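Local coordinates for protein MstE (PDB 6SBF) that probably acts as a monodomain class II terpene cyclase, assembling complex isoprenoid scaffolds of merosterol type by proton-initiated cyclisation, at residues A30-L35 with T67-L72; H76-L81 with A120-S125; P236-A241 with L275-V280; K247-Q252 with A269-L274; G107-T112 with T177-A182. The protein carries 1 engineered substitution. One frame throughout, in Å; residues are numbered along the deposited sequence. Where two conformers were deposited one is given.

Interaction 1: residues A30-L35 with T67-L72; sequences AAVAFL and TMLATL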
# COMPACT_ATOMS: atom_id res chain seq x y z
N ALA A 30 18.23 -5.93 8.87
CA ALA A 30 18.28 -7.13 8.00
C ALA A 30 17.30 -6.95 6.83
O ALA A 30 17.62 -7.34 5.69
CB ALA A 30 17.99 -8.39 8.78
N ALA A 31 16.15 -6.35 7.08
CA ALA A 31 15.15 -6.13 6.03
C ALA A 31 15.64 -5.08 5.04
O ALA A 31 15.42 -5.22 3.82
CB ALA A 31 13.85 -5.77 6.65
N VAL A 32 16.23 -4.01 5.58
CA VAL A 32 16.76 -2.97 4.67
C VAL A 32 17.86 -3.60 3.78
O VAL A 32 17.89 -3.30 2.56
CB VAL A 32 17.29 -1.79 5.49
CG1 VAL A 32 18.15 -0.87 4.65
CG2 VAL A 32 16.14 -1.05 6.16
N ALA A 33 18.74 -4.41 4.37
CA ALA A 33 19.80 -5.02 3.52
C ALA A 33 19.14 -5.91 2.44
O ALA A 33 19.55 -5.91 1.25
CB ALA A 33 20.75 -5.84 4.37
N PHE A 34 18.15 -6.72 2.82
CA PHE A 34 17.42 -7.56 1.83
C PHE A 34 16.86 -6.69 0.72
O PHE A 34 17.04 -6.97 -0.47
CB PHE A 34 16.30 -8.34 2.52
CG PHE A 34 15.35 -9.02 1.56
CD1 PHE A 34 15.65 -10.26 1.03
CD2 PHE A 34 14.20 -8.39 1.16
CE1 PHE A 34 14.80 -10.84 0.10
CE2 PHE A 34 13.34 -8.98 0.23
CZ PHE A 34 13.68 -10.18 -0.32
N LEU A 35 16.20 -5.58 1.09
CA LEU A 35 15.55 -4.76 0.09
C LEU A 35 16.60 -4.10 -0.81
O LEU A 35 16.35 -4.02 -2.03
CB LEU A 35 14.65 -3.73 0.75
CG LEU A 35 13.39 -4.27 1.38
CD1 LEU A 35 12.72 -3.25 2.26
CD2 LEU A 35 12.39 -4.71 0.34
N THR A 67 8.64 4.89 -0.82
CA THR A 67 7.84 5.61 0.18
C THR A 67 7.94 4.87 1.52
O THR A 67 8.07 5.52 2.60
CB THR A 67 6.39 5.77 -0.32
OG1 THR A 67 6.36 6.54 -1.52
CG2 THR A 67 5.52 6.45 0.73
N MET A 68 7.83 3.54 1.51
CA MET A 68 7.91 2.77 2.77
C MET A 68 9.22 3.06 3.48
O MET A 68 9.28 3.16 4.70
CB MET A 68 7.76 1.28 2.52
CG MET A 68 6.41 0.80 2.08
SD MET A 68 5.13 1.05 3.31
CE MET A 68 4.08 2.22 2.48
N LEU A 69 10.31 3.13 2.72
CA LEU A 69 11.67 3.30 3.32
C LEU A 69 11.98 4.75 3.67
O LEU A 69 13.03 4.99 4.29
CB LEU A 69 12.70 2.72 2.35
CG LEU A 69 12.67 1.20 2.18
CD1 LEU A 69 13.69 0.77 1.16
CD2 LEU A 69 12.97 0.49 3.46
N ALA A 70 11.13 5.69 3.30
CA ALA A 70 11.38 7.11 3.59
C ALA A 70 11.37 7.41 5.08
O ALA A 70 11.87 8.46 5.47
CB ALA A 70 10.36 7.97 2.87
N THR A 71 10.85 6.51 5.93
CA THR A 71 10.85 6.67 7.41
C THR A 71 12.25 6.39 7.99
O THR A 71 12.52 6.75 9.15
CB THR A 71 9.81 5.78 8.09
OG1 THR A 71 8.52 5.91 7.49
CG2 THR A 71 9.67 6.17 9.54
N LEU A 72 13.13 5.75 7.24
CA LEU A 72 14.44 5.47 7.83
C LEU A 72 15.38 6.69 7.80
O LEU A 72 15.39 7.45 6.84
CB LEU A 72 15.13 4.36 7.06
CG LEU A 72 14.56 3.03 7.41
CD1 LEU A 72 14.62 2.09 6.29
CD2 LEU A 72 15.02 2.43 8.70
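L69 is the first residue of 67-72 to reach helix 18-37. Its CD2 methyl meets L35 CD1 at 3.9 Å, the two side chains crossing at a slant, and lies more loosely against V32, 4.4 Å from CG2. V32 and L35 sit one helical turn apart, and both direct CB at the incoming segment, so L69 is received between them. At L69 the chain enters a type I turn that runs to L72 and is closed by the backbone bond L72 N to L69 O (3.0 Å). The turn brings L72 back to the side from which L69 projects. L72 extends alongside V32, the two side chains running past each other in opposite senses, and its CD1 comes within 3.5 Å of V32 CG2, tighter than ordinary methyl contact. V32 offers this branch because CG1 lies anti to the backbone N (chi1 166°), leaving CG2 beside that nitrogen and facing the turn. V77 of helix 75-90 packs on both V32 and L69. The contact thus joins helix 18-37 to the turn ending helix 59-69, two consecutive helices of the alpha6-alpha6 barrel.

Interaction 2: residues H76-L81 with A120-S125; sequences HVHEAL and AAVGAS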
# COMPACT_ATOMS: atom_id res chain seq x y z
N HIS A 76 22.37 6.06 3.46
CA HIS A 76 22.41 5.17 2.27
C HIS A 76 21.00 4.80 1.77
O HIS A 76 20.81 4.57 0.58
CB HIS A 76 23.28 3.97 2.54
CG HIS A 76 22.72 2.97 3.46
ND1 HIS A 76 22.56 3.22 4.82
CD2 HIS A 76 22.35 1.69 3.25
CE1 HIS A 76 22.08 2.10 5.38
NE2 HIS A 76 21.97 1.19 4.45
N VAL A 77 20.03 4.82 2.69
CA VAL A 77 18.63 4.62 2.24
C VAL A 77 18.14 5.85 1.52
O VAL A 77 17.52 5.79 0.48
CB VAL A 77 17.74 4.22 3.42
CG1 VAL A 77 16.30 4.13 2.97
CG2 VAL A 77 18.20 2.90 4.00
N HIS A 78 18.47 7.05 2.04
CA HIS A 78 18.09 8.29 1.32
C HIS A 78 18.68 8.29 -0.07
O HIS A 78 18.02 8.68 -1.03
CB HIS A 78 18.44 9.56 2.11
CG HIS A 78 17.79 10.76 1.54
ND1 HIS A 78 16.43 10.98 1.66
CD2 HIS A 78 18.29 11.81 0.81
CE1 HIS A 78 16.13 12.07 0.99
NE2 HIS A 78 17.27 12.63 0.46
N GLU A 79 19.92 7.82 -0.20
CA GLU A 79 20.57 7.74 -1.56
C GLU A 79 19.81 6.78 -2.46
O GLU A 79 19.62 7.07 -3.65
CB GLU A 79 22.02 7.31 -1.41
CG GLU A 79 22.92 8.36 -0.80
CD GLU A 79 24.31 7.88 -0.43
OE1 GLU A 79 24.60 6.69 -0.43
OE2 GLU A 79 25.13 8.79 -0.08
N ALA A 80 19.37 5.66 -1.90
CA ALA A 80 18.55 4.70 -2.69
C ALA A 80 17.25 5.35 -3.15
O ALA A 80 16.81 5.12 -4.27
CB ALA A 80 18.29 3.47 -1.88
N LEU A 81 16.63 6.15 -2.30
CA LEU A 81 15.40 6.85 -2.67
C LEU A 81 15.64 7.91 -3.73
O LEU A 81 14.85 8.07 -4.68
CB LEU A 81 14.73 7.44 -1.45
CG LEU A 81 13.83 6.52 -0.65
CD1 LEU A 81 14.31 5.11 -0.51
CD2 LEU A 81 13.38 7.15 0.62
N ALA A 120 8.09 13.66 -2.56
CA ALA A 120 8.13 14.52 -1.37
C ALA A 120 9.32 14.12 -0.50
O ALA A 120 10.01 15.03 0.07
CB ALA A 120 6.81 14.47 -0.63
N ALA A 121 9.58 12.85 -0.32
CA ALA A 121 10.69 12.40 0.56
C ALA A 121 12.05 12.86 0.05
O ALA A 121 12.97 13.00 0.85
CB ALA A 121 10.64 10.89 0.69
N VAL A 122 12.18 13.06 -1.25
CA VAL A 122 13.47 13.47 -1.83
C VAL A 122 13.44 14.95 -2.26
O VAL A 122 14.34 15.36 -3.00
CB VAL A 122 13.91 12.52 -2.96
CG1 VAL A 122 14.10 11.10 -2.41
CG2 VAL A 122 12.96 12.58 -4.16
N GLY A 123 12.48 15.74 -1.79
CA GLY A 123 12.50 17.19 -1.99
C GLY A 123 12.15 17.59 -3.39
O GLY A 123 12.47 18.69 -3.81
N ALA A 124 11.39 16.72 -4.08
CA ALA A 124 11.02 16.94 -5.49
C ALA A 124 9.52 17.16 -5.69
O ALA A 124 9.06 17.18 -6.85
CB ALA A 124 11.47 15.78 -6.32
N SER A 125 8.80 17.49 -4.63
CA SER A 125 7.34 17.74 -4.77
C SER A 125 7.06 18.92 -5.70
O SER A 125 6.01 18.98 -6.28
CB SER A 125 6.67 18.04 -3.46
OG SER A 125 6.63 16.90 -2.62
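L81 and V122 form the close side of this contact, where helix 75-90 of the alpha6-alpha6 barrel meets the Schellman motif that ends helix 109-121. V122 CG1 presses against the base of L81, 3.8 Å from CB and equally near the backbone carbon C, so the valine methyl rests on the helix surface and not on the leucine's branched end. V122 is the first residue to leave helical geometry, and its CG1 lies anti to its own carbonyl carbon (chi1 -61°), which carries that methyl across to the neighbouring helix. L81 is buried, and L118 of helix 109-121 also packs on it; M82 and W85, further along helix 75-90, add to the wall around V122. G123 follows with a positive phi of 74°, a conformation that suits glycine, and its N bonds to A120 O (3.2 Å) as the chain turns off.

The other side is looser and lies toward solvent. There the exposed H78 does not aim its CB at the other segment, but CG anti to the backbone N (chi1 -167°) brings the imidazole across to the end of helix 109-121. The ring passes V122 CG1 at a slant, with CE1 4.1 Å from that methyl. Its edge meets the peptide backbone: H78 CE1 points at A121 O, which lies in the ring plane 3.3 Å away.

Interaction 3: residues P236-A241 with L275-V280; sequences PSIEQA and LLLNTV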
# COMPACT_ATOMS: atom_id res chain seq x y z
N PRO A 236 -13.68 10.93 15.87
CA PRO A 236 -14.49 9.75 16.18
C PRO A 236 -14.32 8.62 15.15
O PRO A 236 -14.22 7.46 15.53
CB PRO A 236 -15.94 10.30 16.24
CG PRO A 236 -15.80 11.76 16.53
CD PRO A 236 -14.48 12.17 15.86
N SER A 237 -14.25 9.00 13.88
CA SER A 237 -14.07 8.02 12.79
C SER A 237 -12.74 7.32 12.93
O SER A 237 -12.66 6.09 12.72
CB SER A 237 -14.26 8.66 11.44
OG SER A 237 -15.60 9.08 11.26
N ILE A 238 -11.68 8.08 13.24
CA ILE A 238 -10.35 7.49 13.44
C ILE A 238 -10.40 6.50 14.59
O ILE A 238 -9.88 5.38 14.49
CB ILE A 238 -9.29 8.58 13.65
CG1 ILE A 238 -9.14 9.47 12.42
CG2 ILE A 238 -7.99 7.97 14.09
CD1 ILE A 238 -8.50 10.79 12.70
N GLU A 239 -11.04 6.91 15.70
CA GLU A 239 -11.07 6.04 16.89
C GLU A 239 -11.86 4.76 16.57
O GLU A 239 -11.54 3.71 17.09
CB GLU A 239 -11.64 6.79 18.10
CG GLU A 239 -10.77 7.93 18.55
CD GLU A 239 -9.36 7.62 18.97
OE1 GLU A 239 -9.04 6.45 19.34
OE2 GLU A 239 -8.55 8.58 18.97
N GLN A 240 -12.92 4.89 15.80
CA GLN A 240 -13.71 3.66 15.44
C GLN A 240 -12.83 2.72 14.59
O GLN A 240 -12.89 1.50 14.77
CB GLN A 240 -14.98 3.97 14.67
CG GLN A 240 -15.92 2.76 14.84
CD GLN A 240 -17.12 2.77 13.93
OE1 GLN A 240 -17.29 3.65 13.07
NE2 GLN A 240 -17.97 1.75 14.14
N ALA A 241 -12.04 3.27 13.69
CA ALA A 241 -11.12 2.46 12.89
C ALA A 241 -10.09 1.78 13.78
O ALA A 241 -9.73 0.60 13.58
CB ALA A 241 -10.52 3.32 11.81
N LEU A 275 -2.96 1.09 14.33
CA LEU A 275 -2.97 1.14 15.81
C LEU A 275 -2.04 2.25 16.35
O LEU A 275 -2.17 2.61 17.50
CB LEU A 275 -2.61 -0.21 16.43
CG LEU A 275 -3.63 -1.34 16.18
CD1 LEU A 275 -3.04 -2.64 16.67
CD2 LEU A 275 -4.95 -1.04 16.82
N LEU A 276 -1.15 2.80 15.52
CA LEU A 276 -0.31 3.95 15.94
C LEU A 276 -1.14 5.21 16.02
O LEU A 276 -0.62 6.23 16.54
CB LEU A 276 0.82 4.12 14.96
CG LEU A 276 1.83 2.97 14.99
CD1 LEU A 276 2.81 3.15 13.88
CD2 LEU A 276 2.58 2.98 16.34
N LEU A 277 -2.39 5.20 15.57
CA LEU A 277 -3.20 6.46 15.57
C LEU A 277 -3.86 6.72 16.92
O LEU A 277 -4.51 7.76 17.04
CB LEU A 277 -4.20 6.42 14.42
CG LEU A 277 -3.54 6.35 13.06
CD1 LEU A 277 -4.59 6.20 11.97
CD2 LEU A 277 -2.66 7.58 12.76
N ASN A 278 -3.65 5.85 17.89
CA ASN A 278 -4.07 6.08 19.28
C ASN A 278 -2.88 5.77 20.16
O ASN A 278 -2.43 4.66 20.20
CB ASN A 278 -5.31 5.25 19.66
CG ASN A 278 -5.73 5.49 21.10
OD1 ASN A 278 -4.91 5.36 21.99
ND2 ASN A 278 -6.96 5.87 21.31
N THR A 279 -2.39 6.79 20.86
CA THR A 279 -1.17 6.64 21.67
C THR A 279 -1.45 6.68 23.15
O THR A 279 -0.46 6.61 23.90
CB THR A 279 -0.10 7.66 21.28
OG1 THR A 279 -0.66 8.96 21.49
CG2 THR A 279 0.36 7.45 19.85
N VAL A 280 -2.72 6.70 23.56
CA VAL A 280 -3.06 6.80 24.99
C VAL A 280 -3.59 5.46 25.52
O VAL A 280 -3.40 5.20 26.70
CB VAL A 280 -4.04 7.96 25.24
CG1 VAL A 280 -3.44 9.29 24.78
CG2 VAL A 280 -5.39 7.75 24.58
O HOH W 1 -6.03 8.94 19.10
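E239 and N278 meet at nearly a right angle, their carboxylate and amide planes 87° apart, where an Asx turn after helix 265-275 comes up against helix 235-248 in the alpha6-alpha6 barrel. The bond between them is almost straight: N278 ND2 donates to E239 OE1 over 2.9 Å, with an angle of 165° at the hydrogen. The acceptor lies practically in the amide plane, while the amide approaches the carboxylate on its syn side, somewhat out of plane. A bend at chi2 (-60°) of E239 brings the carboxylate to the loop. A water extends the link, donating to the second oxygen, OE2, and to L277 O at 2.8 Å from that carbonyl. Q235, one turn back on the helix, also bonds OE2, so both carboxylate oxygens are engaged.

Beside this polar pair, I238 and L277 also cross roughly at right angles, I238 CG2 lying 4.1 Å from L277 CB. A223 and L226 of helix 215-229 contribute to this apolar layer, touching L277 and I238 respectively.

A leucine in place of N278 would probably leave E239 OE1 without its amide donor and the loop without the acceptor that shapes its turn. That acceptor, N278 OD1, takes bonds from D281 N and, 3.0 Å away, from V280 N, which is tilted out of the carbonyl plane.

Interaction 4: residues K247-Q252 with A269-L274; sequences KRLCPQ and AWCLRL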
# COMPACT_ATOMS: atom_id res chain seq x y z
N LYS A 247 -9.81 -5.21 17.32
CA LYS A 247 -10.60 -6.47 17.15
C LYS A 247 -9.92 -7.42 16.15
O LYS A 247 -9.93 -8.62 16.33
CB LYS A 247 -12.05 -6.11 16.75
CG LYS A 247 -13.03 -7.27 16.79
CD LYS A 247 -13.28 -8.09 15.53
CE LYS A 247 -14.40 -9.11 15.75
NZ LYS A 247 -14.15 -10.40 15.07
N ARG A 248 -9.36 -6.86 15.09
CA ARG A 248 -8.69 -7.64 14.02
C ARG A 248 -7.43 -8.33 14.51
O ARG A 248 -7.07 -9.42 14.00
CB ARG A 248 -8.38 -6.80 12.80
CG ARG A 248 -9.58 -6.27 12.02
CD ARG A 248 -10.33 -7.36 11.30
NE ARG A 248 -9.50 -7.96 10.25
CZ ARG A 248 -9.69 -9.15 9.70
NH1 ARG A 248 -10.73 -9.89 9.99
NH2 ARG A 248 -8.89 -9.57 8.75
N LEU A 249 -6.72 -7.72 15.43
CA LEU A 249 -5.48 -8.31 15.95
C LEU A 249 -5.84 -9.32 17.03
O LEU A 249 -6.52 -9.01 17.99
CB LEU A 249 -4.56 -7.23 16.47
CG LEU A 249 -3.12 -7.68 16.51
CD1 LEU A 249 -2.48 -7.59 15.13
CD2 LEU A 249 -2.35 -6.92 17.51
N CYS A 250 -5.48 -10.56 16.85
CA CYS A 250 -5.78 -11.49 17.94
C CYS A 250 -4.69 -11.35 18.99
O CYS A 250 -3.65 -10.69 18.80
CB CYS A 250 -5.86 -12.92 17.45
SG CYS A 250 -4.22 -13.56 17.08
N PRO A 251 -4.93 -11.99 20.14
CA PRO A 251 -4.00 -11.89 21.27
C PRO A 251 -2.58 -12.38 20.96
O PRO A 251 -1.63 -11.87 21.57
CB PRO A 251 -4.68 -12.73 22.36
CG PRO A 251 -6.14 -12.67 22.00
CD PRO A 251 -6.17 -12.70 20.48
N GLN A 252 -2.42 -13.28 19.98
CA GLN A 252 -1.10 -13.84 19.62
C GLN A 252 -0.29 -12.84 18.78
O GLN A 252 0.88 -13.10 18.53
CB GLN A 252 -1.25 -15.17 18.88
CG GLN A 252 -1.91 -16.23 19.75
CD GLN A 252 -3.38 -16.33 19.44
OE1 GLN A 252 -4.17 -15.37 19.54
NE2 GLN A 252 -3.75 -17.51 18.98
N ALA A 269 1.01 -5.88 9.39
CA ALA A 269 1.84 -4.65 9.31
C ALA A 269 0.91 -3.45 9.09
O ALA A 269 1.10 -2.40 9.76
CB ALA A 269 2.83 -4.80 8.17
N TRP A 270 -0.09 -3.58 8.24
CA TRP A 270 -1.01 -2.45 8.05
C TRP A 270 -1.83 -2.23 9.33
O TRP A 270 -2.11 -1.06 9.65
CB TRP A 270 -1.87 -2.63 6.78
CG TRP A 270 -1.12 -2.23 5.55
CD1 TRP A 270 -0.61 -3.00 4.54
CD2 TRP A 270 -0.75 -0.87 5.22
NE1 TRP A 270 0.02 -2.22 3.61
CE2 TRP A 270 -0.01 -0.92 4.01
CE3 TRP A 270 -0.92 0.36 5.84
CZ2 TRP A 270 0.49 0.24 3.42
CZ3 TRP A 270 -0.47 1.49 5.23
CH2 TRP A 270 0.25 1.43 4.06
N CYS A 271 -2.25 -3.30 10.01
CA CYS A 271 -3.00 -3.10 11.26
C CYS A 271 -2.11 -2.39 12.29
O CYS A 271 -2.62 -1.55 13.06
CB CYS A 271 -3.51 -4.44 11.74
SG CYS A 271 -4.74 -4.34 13.03
N LEU A 272 -0.84 -2.73 12.34
CA LEU A 272 0.10 -2.08 13.29
C LEU A 272 0.15 -0.58 12.97
O LEU A 272 0.08 0.24 13.93
CB LEU A 272 1.44 -2.78 13.21
CG LEU A 272 2.56 -2.18 14.04
CD1 LEU A 272 2.14 -2.04 15.49
CD2 LEU A 272 3.83 -2.99 13.90
N ARG A 273 0.21 -0.19 11.70
CA ARG A 273 0.22 1.23 11.36
C ARG A 273 -1.11 1.88 11.84
O ARG A 273 -1.07 2.99 12.39
CB ARG A 273 0.36 1.44 9.87
CG ARG A 273 1.77 1.31 9.44
CD ARG A 273 2.00 1.68 7.98
NE ARG A 273 1.60 3.02 7.50
CZ ARG A 273 2.10 3.60 6.40
NH1 ARG A 273 3.15 3.09 5.79
NH2 ARG A 273 1.55 4.70 5.90
N LEU A 274 -2.23 1.23 11.61
CA LEU A 274 -3.53 1.76 12.07
C LEU A 274 -3.50 2.00 13.58
O LEU A 274 -3.98 3.06 14.06
CB LEU A 274 -4.62 0.78 11.67
CG LEU A 274 -6.02 1.07 12.22
CD1 LEU A 274 -6.59 2.40 11.84
CD2 LEU A 274 -6.95 -0.06 11.73
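C271 offers its sulfur to both R248 and L249 where the end of helix 235-248 meets helix 265-275, two successive helices of the alpha6-alpha6 barrel. The direct contact is purely van der Waals and rather open. SG lies 4.4 Å from R248 CB and 4.5 Å from L249 CD1, so a single atom spans the last helical residue and the first one beyond it. With SG anti to the backbone N (chi1 -166°), C271 reaches across to the point where the other chain leaves its helix. V255, in the loop joining the helices, touches R248, L249 and C271 alike and closes the group, while A287 and A291 of helix 282-298 pack on L249.

Hydrogen bonding belongs to each segment separately. The helix carries regular bonds such as L274 N to W270 O, whereas in the departing chain Q252 N lies 3.4 Å from C250 SG, a weak bond and a doubtful one, since C250 was deposited in two conformers.

Charge is kept apart from the apolar patch. R248 gives C271 only the root of its side chain; three successive bends carry the guanidinium off to E216, with which NE forms a salt bridge. On another side of helix 265-275, R273 pairs likewise with E224, its guanidinium partly covered on one face by W270, whose CZ3 lies 3.4 Å above the plane and toward its rim.

Interaction 5: residues G107-T112 with T177-A182; sequences GDADTT and TCVSAA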
# COMPACT_ATOMS: atom_id res chain seq x y z
N GLY A 107 -0.71 4.85 -17.71
CA GLY A 107 -0.65 5.48 -16.39
C GLY A 107 -1.82 5.11 -15.54
O GLY A 107 -2.90 4.74 -16.05
N ASP A 108 -1.64 5.20 -14.24
CA ASP A 108 -2.76 5.02 -13.29
C ASP A 108 -2.54 5.91 -12.08
O ASP A 108 -1.41 6.31 -11.72
CB ASP A 108 -2.93 3.55 -12.91
CG ASP A 108 -1.92 3.10 -11.89
OD1 ASP A 108 -2.14 3.27 -10.66
OD2 ASP A 108 -0.85 2.53 -12.30
N ALA A 109 -3.63 6.24 -11.43
CA ALA A 109 -3.65 7.18 -10.31
C ALA A 109 -2.91 6.61 -9.11
O ALA A 109 -2.37 7.40 -8.33
CB ALA A 109 -5.05 7.55 -9.92
N ASP A 110 -2.98 5.32 -8.87
CA ASP A 110 -2.37 4.76 -7.64
C ASP A 110 -0.86 4.87 -7.75
O ASP A 110 -0.20 5.36 -6.82
CB ASP A 110 -2.84 3.34 -7.40
CG ASP A 110 -2.42 2.84 -6.02
OD1 ASP A 110 -2.68 3.55 -5.04
OD2 ASP A 110 -1.88 1.77 -5.93
N THR A 111 -0.30 4.35 -8.80
CA THR A 111 1.13 4.40 -9.01
C THR A 111 1.57 5.87 -8.94
O THR A 111 2.61 6.16 -8.30
CB THR A 111 1.54 3.84 -10.38
OG1 THR A 111 1.08 2.48 -10.45
CG2 THR A 111 3.03 3.92 -10.55
N THR A 112 0.85 6.71 -9.60
CA THR A 112 1.24 8.17 -9.63
C THR A 112 1.24 8.76 -8.24
O THR A 112 2.16 9.51 -7.88
CB THR A 112 0.36 8.92 -10.65
OG1 THR A 112 0.55 8.35 -11.96
CG2 THR A 112 0.69 10.37 -10.71
N THR A 177 -11.67 3.11 -3.20
CA THR A 177 -11.39 3.64 -1.86
C THR A 177 -9.92 3.45 -1.49
O THR A 177 -9.34 4.34 -0.82
CB THR A 177 -12.36 3.00 -0.89
OG1 THR A 177 -13.71 3.21 -1.35
CG2 THR A 177 -12.25 3.58 0.50
N CYS A 178 -9.31 2.36 -1.89
CA CYS A 178 -7.90 2.06 -1.63
C CYS A 178 -7.01 3.15 -2.29
O CYS A 178 -6.11 3.70 -1.66
CB CYS A 178 -7.53 0.67 -2.14
SG CYS A 178 -8.09 0.29 -3.83
N VAL A 179 -7.28 3.47 -3.55
CA VAL A 179 -6.51 4.48 -4.29
C VAL A 179 -6.82 5.84 -3.72
O VAL A 179 -5.88 6.67 -3.53
CB VAL A 179 -6.81 4.40 -5.78
CG1 VAL A 179 -5.99 5.45 -6.55
CG2 VAL A 179 -6.53 3.01 -6.28
N SER A 180 -8.05 6.16 -3.39
CA SER A 180 -8.43 7.45 -2.80
C SER A 180 -7.70 7.64 -1.46
O SER A 180 -7.17 8.74 -1.18
CB SER A 180 -9.94 7.51 -2.62
OG SER A 180 -10.62 7.46 -3.86
N ALA A 181 -7.61 6.62 -0.63
CA ALA A 181 -6.95 6.68 0.67
C ALA A 181 -5.47 7.02 0.45
O ALA A 181 -4.89 7.85 1.18
CB ALA A 181 -7.14 5.40 1.44
N ALA A 182 -4.83 6.34 -0.47
CA ALA A 182 -3.40 6.54 -0.72
C ALA A 182 -3.17 7.95 -1.31
O ALA A 182 -2.22 8.63 -0.89
CB ALA A 182 -2.88 5.47 -1.64
O HOH W 2 -3.80 2.35 -2.97
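V179 lays both methyls against D110 at the start of helix 109-121. With CG1 anti to the backbone N (chi1 -179°), that branch lies 3.8 Å from D110 N and reaches A109 CB, while CG2 packs 3.9 Å from D110 CB. Were V179 cut back to an alanine, the loss of both methyls would probably leave a gap beside D110 and A109 and the aspartate side chain freer to shift. D110 itself has CG anti to the backbone N (chi1 -170°), which carries the carboxylate past V179, across helix 177-183, until OD1 stands 3.9 Å from A182 CB. A water donates to the same oxygen at 2.6 Å and, weakly, to C178 O, and W114 NE1 adds a weak bond to OD1.

The helix end that presents D110 is tightly capped. D108, at the N-cap, turns its carboxylate back over the first turn: OD1 accepts from T111 N at 2.8 Å in a nearly straight bond (171°) coming from above the carboxylate plane, and more weakly from D110 N. OD2 takes T111 OG1 on its syn side at 2.7 Å. The carbonyl is gripped as well, since T112 N and T112 OG1 reach D108 O from opposite faces of its plane, the hydroxyl at 2.8 Å. Both threonines thus hold the first aspartate, and the second is left to face V179 and A182. The run D108-A109-D110-T111-T112 matches a DXDTT variant of the DXDD-type motif of class II terpene cyclases, whose middle aspartate, D110 here, probably acts as proton donor, as in relatives.

Interactions 1, 4 and 5 are buried; interactions 2 and 3 lie partly open nearer the surface, and interaction 5 is closest to the centre of the chain. Interactions 1 and 2 touch, A70 packing on L81 and A121, and so tie three successive helices together. Interactions 3 and 4 share helix 235-248, interaction 4 being nested within the loop that interaction 3 closes, and meet where A241 packs on L274. Interactions 2 and 5 use the two ends of helix 109-121: a Schellman ending outside, a capped aspartate motif within. Interactions 1 and 4 rely on methyl and sulfur packing, whereas a direct hydrogen bond spans only interaction 3, and waters bridge interactions 3 and 5.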